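Local coordinates for protein D-glycero-D-manno-heptose 1-phosphate kinase (Bacteroides thetaiotaomicron, PDB 3K85) that probably transfers a phosphate from ATP to a sugar such as D-glycero-D-manno-heptose 1-phosphate, as a kinase of the GHMP family, at residues A41-E46 and L124-E129; I53-Y58 and K64-M69. One frame throughout, in Å; residues are numbered along the deposited sequence.

Contact 1. Residues A41-E46 and L124-E129; sequences AYCTIE and LKAFIE
Ile45 sets CG1 beside its backbone N (chi1 -65°), and the extended arm beyond it carries CD1 across to Ala126 and Phe127. This is alpha/beta packing in the N-terminal part of a GHMP kinase, consistent with the ribosomal S5-like fold of this family. A helix, 115-131, lies against one face of the mixed sheet, here on strand 39-47. The short axes are 8.3 Å apart at their closest and run in roughly the same direction, 32° from parallel. No hydrogen bond crosses the contact. All four touching residues are buried, and the chemistry is apolar.

Ala126 is the close point of the helix. Its CB points at the strand and meets two side chains, two residues apart on the same strand face. Ile45 CD1 comes within 3.5 Å of Ala126 CB, a tight fit for two carbons. Cys43 SG lies 3.7 Å from the same Ala126 CB. The sulfur acts here as an apolar group. Ala126 has only a methyl here, and CA of Ile45 and CA of Ala126 are 6.6 Å apart.

Phe127, the next residue, reaches the strand with its ring. The Ile45 and Phe127 side chains cross at about a right angle, and a methyl meets the ring in a CH-pi contact.

Strand 39-47 is an inner strand. Its backbone bonds to strand 4-15, as at Ile45 with Val4, and to strand 99-105, as at Thr44 with Thr102. Cys43 also touches Cys122, one turn earlier on the helix. In the CH-pi contact, Ile45 CD1 sits over the centre of the Phe127 ring, 4.0 Å from the centroid and 10° off the normal.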
loop_
_atom_site.group_PDB
_atom_site.type_symbol
_atom_site.label_atom_id
_atom_site.label_comp_id
_atom_site.label_asym_id
_atom_site.label_seq_id
_atom_site.Cartn_x
_atom_site.Cartn_y
_atom_site.Cartn_z
ATOM N N ALA A 41 10.728 2.551 -20.387
ATOM C CA ALA A 41 12.103 2.484 -20.859
ATOM C C ALA A 41 12.221 0.994 -21.140
ATOM O O ALA A 41 11.807 0.176 -20.316
ATOM C CB ALA A 41 13.082 2.892 -19.749
ATOM N N TYR A 42 12.757 0.617 -22.289
ATOM C CA TYR A 42 12.861 -0.804 -22.586
ATOM C C TYR A 42 14.303 -1.120 -22.845
ATOM O O TYR A 42 15.077 -0.254 -23.210
ATOM C CB TYR A 42 12.044 -1.184 -23.828
ATOM C CG TYR A 42 10.632 -0.639 -23.840
ATOM C CD1 TYR A 42 9.520 -1.480 -23.669
ATOM C CD2 TYR A 42 10.402 0.716 -24.051
ATOM C CE1 TYR A 42 8.210 -0.965 -23.718
ATOM C CE2 TYR A 42 9.110 1.235 -24.097
ATOM C CZ TYR A 42 8.019 0.400 -23.932
ATOM O OH TYR A 42 6.756 0.961 -23.954
ATOM N N CYS A 43 14.660 -2.377 -22.660
ATOM C CA CYS A 43 16.018 -2.796 -22.887
ATOM C C CYS A 43 16.022 -4.288 -23.121
ATOM O O CYS A 43 15.296 -5.026 -22.459
ATOM C CB CYS A 43 16.892 -2.453 -21.671
ATOM S SG CYS A 43 18.531 -3.246 -21.676
ATOM N N THR A 44 16.789 -4.737 -24.102
ATOM C CA THR A 44 16.902 -6.164 -24.317
ATOM C C THR A 44 18.380 -6.451 -24.428
ATOM O O THR A 44 19.133 -5.679 -25.027
ATOM C CB THR A 44 16.145 -6.659 -25.569
ATOM O OG1 THR A 44 16.973 -7.586 -26.282
ATOM C CG2 THR A 44 15.743 -5.505 -26.457
ATOM N N ILE A 45 18.797 -7.532 -23.785
ATOM C CA ILE A 45 20.189 -7.931 -23.789
ATOM C C ILE A 45 20.287 -9.387 -24.224
ATOM O O ILE A 45 19.613 -10.262 -23.685
ATOM C CB ILE A 45 20.824 -7.755 -22.377
ATOM C CG1 ILE A 45 20.849 -6.275 -22.004
ATOM C CG2 ILE A 45 22.246 -8.312 -22.358
ATOM C CD1 ILE A 45 21.458 -5.993 -20.640
ATOM N N GLU A 46 21.115 -9.634 -25.223
ATOM C CA GLU A 46 21.306 -10.983 -25.717
ATOM C C GLU A 46 22.793 -11.293 -25.721
ATOM O O GLU A 46 23.589 -10.559 -26.310
ATOM C CB GLU A 46 20.701 -11.128 -27.122
ATOM C CG GLU A 46 20.970 -9.963 -28.058
ATOM C CD GLU A 46 20.168 -10.054 -29.355
ATOM O OE1 GLU A 46 20.317 -11.068 -30.082
ATOM O OE2 GLU A 46 19.393 -9.110 -29.645
ATOM N N LEU A 124 19.566 -1.911 -15.375
ATOM C CA LEU A 124 19.957 -2.734 -14.228
ATOM C C LEU A 124 19.126 -4.010 -14.191
ATOM O O LEU A 124 19.644 -5.116 -13.997
ATOM C CB LEU A 124 19.760 -1.955 -12.926
ATOM C CG LEU A 124 21.032 -1.277 -12.416
ATOM C CD1 LEU A 124 20.711 -0.315 -11.288
ATOM C CD2 LEU A 124 22.006 -2.352 -11.954
ATOM N N LYS A 125 17.822 -3.850 -14.386
ATOM C CA LYS A 125 16.928 -4.989 -14.381
ATOM C C LYS A 125 17.316 -6.004 -15.447
ATOM O O LYS A 125 17.262 -7.217 -15.204
ATOM C CB LYS A 125 15.481 -4.535 -14.570
ATOM C CG LYS A 125 14.652 -4.599 -13.294
ATOM C CD LYS A 125 14.629 -6.033 -12.754
ATOM C CE LYS A 125 13.641 -6.196 -11.617
ATOM N NZ LYS A 125 13.849 -5.150 -10.581
ATOM N N ALA A 126 17.722 -5.531 -16.625
ATOM C CA ALA A 126 18.112 -6.472 -17.669
ATOM C C ALA A 126 19.333 -7.243 -17.186
ATOM O O ALA A 126 19.372 -8.463 -17.296
ATOM C CB ALA A 126 18.426 -5.743 -18.965
ATOM N N PHE A 127 20.321 -6.534 -16.635
ATOM C CA PHE A 127 21.522 -7.201 -16.126
ATOM C C PHE A 127 21.187 -8.168 -14.989
ATOM O O PHE A 127 21.683 -9.304 -14.971
ATOM C CB PHE A 127 22.573 -6.174 -15.662
ATOM C CG PHE A 127 23.431 -5.637 -16.785
ATOM C CD1 PHE A 127 24.439 -6.420 -17.347
ATOM C CD2 PHE A 127 23.211 -4.363 -17.306
ATOM C CE1 PHE A 127 25.212 -5.937 -18.410
ATOM C CE2 PHE A 127 23.972 -3.878 -18.364
ATOM C CZ PHE A 127 24.976 -4.668 -18.916
ATOM N N ILE A 128 20.340 -7.736 -14.056
ATOM C CA ILE A 128 19.954 -8.602 -12.939
ATOM C C ILE A 128 19.318 -9.891 -13.467
ATOM O O ILE A 128 19.682 -10.995 -13.052
ATOM C CB ILE A 128 18.948 -7.891 -12.007
ATOM C CG1 ILE A 128 19.603 -6.649 -11.396
ATOM C CG2 ILE A 128 18.448 -8.865 -10.942
ATOM C CD1 ILE A 128 18.649 -5.741 -10.636
ATOM N N GLU A 129 18.364 -9.745 -14.382
ATOM C CA GLU A 129 17.690 -10.891 -14.997
ATOM C C GLU A 129 18.736 -11.748 -15.721
ATOM O O GLU A 129 18.786 -12.972 -15.581
ATOM C CB GLU A 129 16.655 -10.382 -16.005
ATOM C CG GLU A 129 15.771 -11.446 -16.608
ATOM C CD GLU A 129 14.969 -12.190 -15.563
ATOM O OE1 GLU A 129 14.420 -11.530 -14.652
ATOM O OE2 GLU A 129 14.884 -13.436 -15.662
#

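Contact 2. Residues I53-Y58 and K64-M69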
loop_
_atom_site.group_PDB
_atom_site.type_symbol
_atom_site.label_atom_id
_atom_site.label_comp_id
_atom_site.label_asym_id
_atom_site.label_seq_id
_atom_site.Cartn_x
_atom_site.Cartn_y
_atom_site.Cartn_z
ATOM N N ILE A 53 30.865 -6.011 -27.989
ATOM C CA ILE A 53 29.785 -5.461 -27.189
ATOM C C ILE A 53 29.146 -4.381 -28.040
ATOM O O ILE A 53 29.687 -3.290 -28.207
ATOM C CB ILE A 53 30.286 -4.863 -25.867
ATOM C CG1 ILE A 53 29.191 -3.990 -25.253
ATOM C CG2 ILE A 53 31.562 -4.080 -26.099
ATOM C CD1 ILE A 53 29.596 -3.314 -23.968
ATOM N N GLU A 54 27.983 -4.712 -28.582
ATOM C CA GLU A 54 27.252 -3.818 -29.460
ATOM C C GLU A 54 26.163 -3.032 -28.746
ATOM O O GLU A 54 25.302 -3.607 -28.082
ATOM C CB GLU A 54 26.651 -4.639 -30.594
ATOM C CG GLU A 54 27.665 -5.570 -31.238
ATOM C CD GLU A 54 27.057 -6.451 -32.312
ATOM O OE1 GLU A 54 26.486 -5.897 -33.281
ATOM O OE2 GLU A 54 27.153 -7.695 -32.188
ATOM N N ILE A 55 26.203 -1.715 -28.904
ATOM C CA ILE A 55 25.231 -0.821 -28.288
ATOM C C ILE A 55 24.325 -0.099 -29.297
ATOM O O ILE A 55 24.796 0.629 -30.171
ATOM C CB ILE A 55 25.956 0.223 -27.424
ATOM C CG1 ILE A 55 26.591 -0.479 -26.218
ATOM C CG2 ILE A 55 24.996 1.323 -27.005
ATOM C CD1 ILE A 55 27.484 0.414 -25.382
ATOM N N ASN A 56 23.019 -0.315 -29.176
ATOM C CA ASN A 56 22.057 0.336 -30.052
ATOM C C ASN A 56 21.035 1.040 -29.155
ATOM O O ASN A 56 19.965 0.504 -28.875
ATOM C CB ASN A 56 21.387 -0.699 -30.961
ATOM C CG ASN A 56 20.384 -0.076 -31.910
ATOM O OD1 ASN A 56 20.402 1.132 -32.139
ATOM N ND2 ASN A 56 19.504 -0.897 -32.473
ATOM N N ALA A 57 21.390 2.239 -28.698
ATOM C CA ALA A 57 20.548 3.021 -27.805
ATOM C C ALA A 57 19.862 4.215 -28.464
ATOM O O ALA A 57 20.446 5.287 -28.601
ATOM C CB ALA A 57 21.378 3.497 -26.624
ATOM N N TYR A 58 18.607 4.030 -28.845
ATOM C CA TYR A 58 17.842 5.090 -29.478
ATOM C C TYR A 58 17.677 6.303 -28.555
ATOM O O TYR A 58 17.464 7.427 -29.023
ATOM C CB TYR A 58 16.471 4.542 -29.902
ATOM C CG TYR A 58 16.576 3.419 -30.913
ATOM C CD1 TYR A 58 16.473 3.668 -32.282
ATOM C CD2 TYR A 58 16.862 2.121 -30.504
ATOM C CE1 TYR A 58 16.655 2.647 -33.218
ATOM C CE2 TYR A 58 17.051 1.099 -31.423
ATOM C CZ TYR A 58 16.948 1.366 -32.781
ATOM O OH TYR A 58 17.166 0.350 -33.689
ATOM N N LYS A 64 27.141 2.068 -31.612
ATOM C CA LYS A 64 28.533 1.686 -31.809
ATOM C C LYS A 64 28.889 0.312 -31.274
ATOM O O LYS A 64 28.255 -0.202 -30.356
ATOM C CB LYS A 64 29.455 2.716 -31.158
ATOM C CG LYS A 64 29.421 4.069 -31.820
ATOM C CD LYS A 64 30.327 5.060 -31.106
ATOM C CE LYS A 64 30.483 6.342 -31.914
ATOM N NZ LYS A 64 29.165 6.967 -32.236
ATOM N N SER A 65 29.922 -0.272 -31.866
ATOM C CA SER A 65 30.417 -1.574 -31.467
ATOM C C SER A 65 31.734 -1.283 -30.746
ATOM O O SER A 65 32.442 -0.348 -31.116
ATOM C CB SER A 65 30.655 -2.432 -32.710
ATOM O OG SER A 65 30.993 -3.762 -32.371
ATOM N N TYR A 66 32.042 -2.054 -29.704
ATOM C CA TYR A 66 33.278 -1.877 -28.934
ATOM C C TYR A 66 33.891 -3.236 -28.647
ATOM O O TYR A 66 33.195 -4.254 -28.611
ATOM C CB TYR A 66 33.001 -1.193 -27.599
ATOM C CG TYR A 66 32.484 0.218 -27.695
ATOM C CD1 TYR A 66 33.356 1.299 -27.794
ATOM C CD2 TYR A 66 31.116 0.477 -27.663
ATOM C CE1 TYR A 66 32.876 2.607 -27.852
ATOM C CE2 TYR A 66 30.624 1.777 -27.721
ATOM C CZ TYR A 66 31.506 2.838 -27.814
ATOM O OH TYR A 66 31.009 4.123 -27.866
ATOM N N LEU A 67 35.203 -3.250 -28.439
ATOM C CA LEU A 67 35.903 -4.488 -28.138
ATOM C C LEU A 67 35.540 -4.866 -26.696
ATOM O O LEU A 67 35.637 -4.039 -25.785
ATOM C CB LEU A 67 37.408 -4.268 -28.283
ATOM C CG LEU A 67 37.775 -3.154 -29.273
ATOM C CD1 LEU A 67 39.287 -2.980 -29.302
ATOM C CD2 LEU A 67 37.241 -3.479 -30.664
ATOM N N SER A 68 35.105 -6.106 -26.505
ATOM C CA SER A 68 34.702 -6.599 -25.186
ATOM C C SER A 68 35.776 -6.354 -24.121
ATOM O O SER A 68 36.858 -6.939 -24.176
ATOM C CB SER A 68 34.378 -8.092 -25.284
ATOM O OG SER A 68 33.873 -8.602 -24.067
HETATM N N MSE A 69 35.463 -5.488 -23.156
HETATM C CA MSE A 69 36.387 -5.138 -22.072
HETATM C C MSE A 69 35.774 -5.363 -20.689
HETATM O O MSE A 69 34.612 -5.741 -20.577
HETATM C CB MSE A 69 36.777 -3.666 -22.177
HETATM C CG MSE A 69 37.333 -3.252 -23.516
HETATM SE SE MSE A 69 37.873 -1.411 -23.446
HETATM C CE MSE A 69 36.622 -0.657 -24.745
#
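Ile53 and Tyr66 grip each other through both backbone groups, as an antiparallel hydrogen-bonded pair of a beta hairpin. The hairpin is made by strands 52-57 and 62-67. Ile53 N gives a bond of 3.0 Å to Tyr66 O, with the donor in the carbonyl plane. The return bond, Tyr66 N to Ile53 O, is 3.1 Å long and meets the carbonyl from above its plane. Nearer the turn, Ile55 N reaches Lys64 O at 2.9 Å. This bond is the straightest of the set, with an angle of 168° at the hydrogen. The reverse bond, from Lys64 N to Ile55 O, is weak.

The side chains of Ile53, Ile55 and Tyr66 lie on one face of the sheet. Ile53 CG2 touches Tyr66 CB at 3.6 Å. The Tyr66 ring swings to the side of its own backbone N (chi1 -64°), back along its strand toward Lys64. There its CE2 atom meets Ile55 CD1 at 4.1 Å, in an oblique approach. On the other face, Glu54 and Ser65 form a non-hydrogen-bonded pair, and Glu54 CG lies 4.0 Å from Ser65 OG.

Further out, the Tyr66 hydroxyl is hydrogen-bonded to Lys82 NZ, which ties the ring to helix 79-91. Ile81 of the same helix packs on Ile55. Strand 52-57 joins the main sheet on its other side, where Glu54 and Asn56 share backbone bonds with the parallel strand 99-105. Past the end of strand 62-67, Ser68 OG is hydrogen-bonded to Lys97 O. At the end of segment 53-58, Asn56 ND2 donates to Tyr58 OH at 2.9 Å, with the hydroxyl oxygen close to the Asn56 amide plane.

Both contacts belong to the same mixed sheet, with centres about 15 Å apart, and they do not meet. Contact 1 is core: a helix laid on an inner strand, joined by methyls, a sulfur and an aromatic face. Contact 2 is nearer the surface, with its centre about 25 Å from that of the chain, against about 17 Å for contact 1. It joins neighbouring strands mainly by backbone bonds and includes the exposed Lys64 and Ser65. Strand 99-105 lies between the two, pairing with strands 39-47 and 52-57, and Ile101 touches both Ile45 and Ile55. The whole of contact 2 falls between the two segments of contact 1 in sequence.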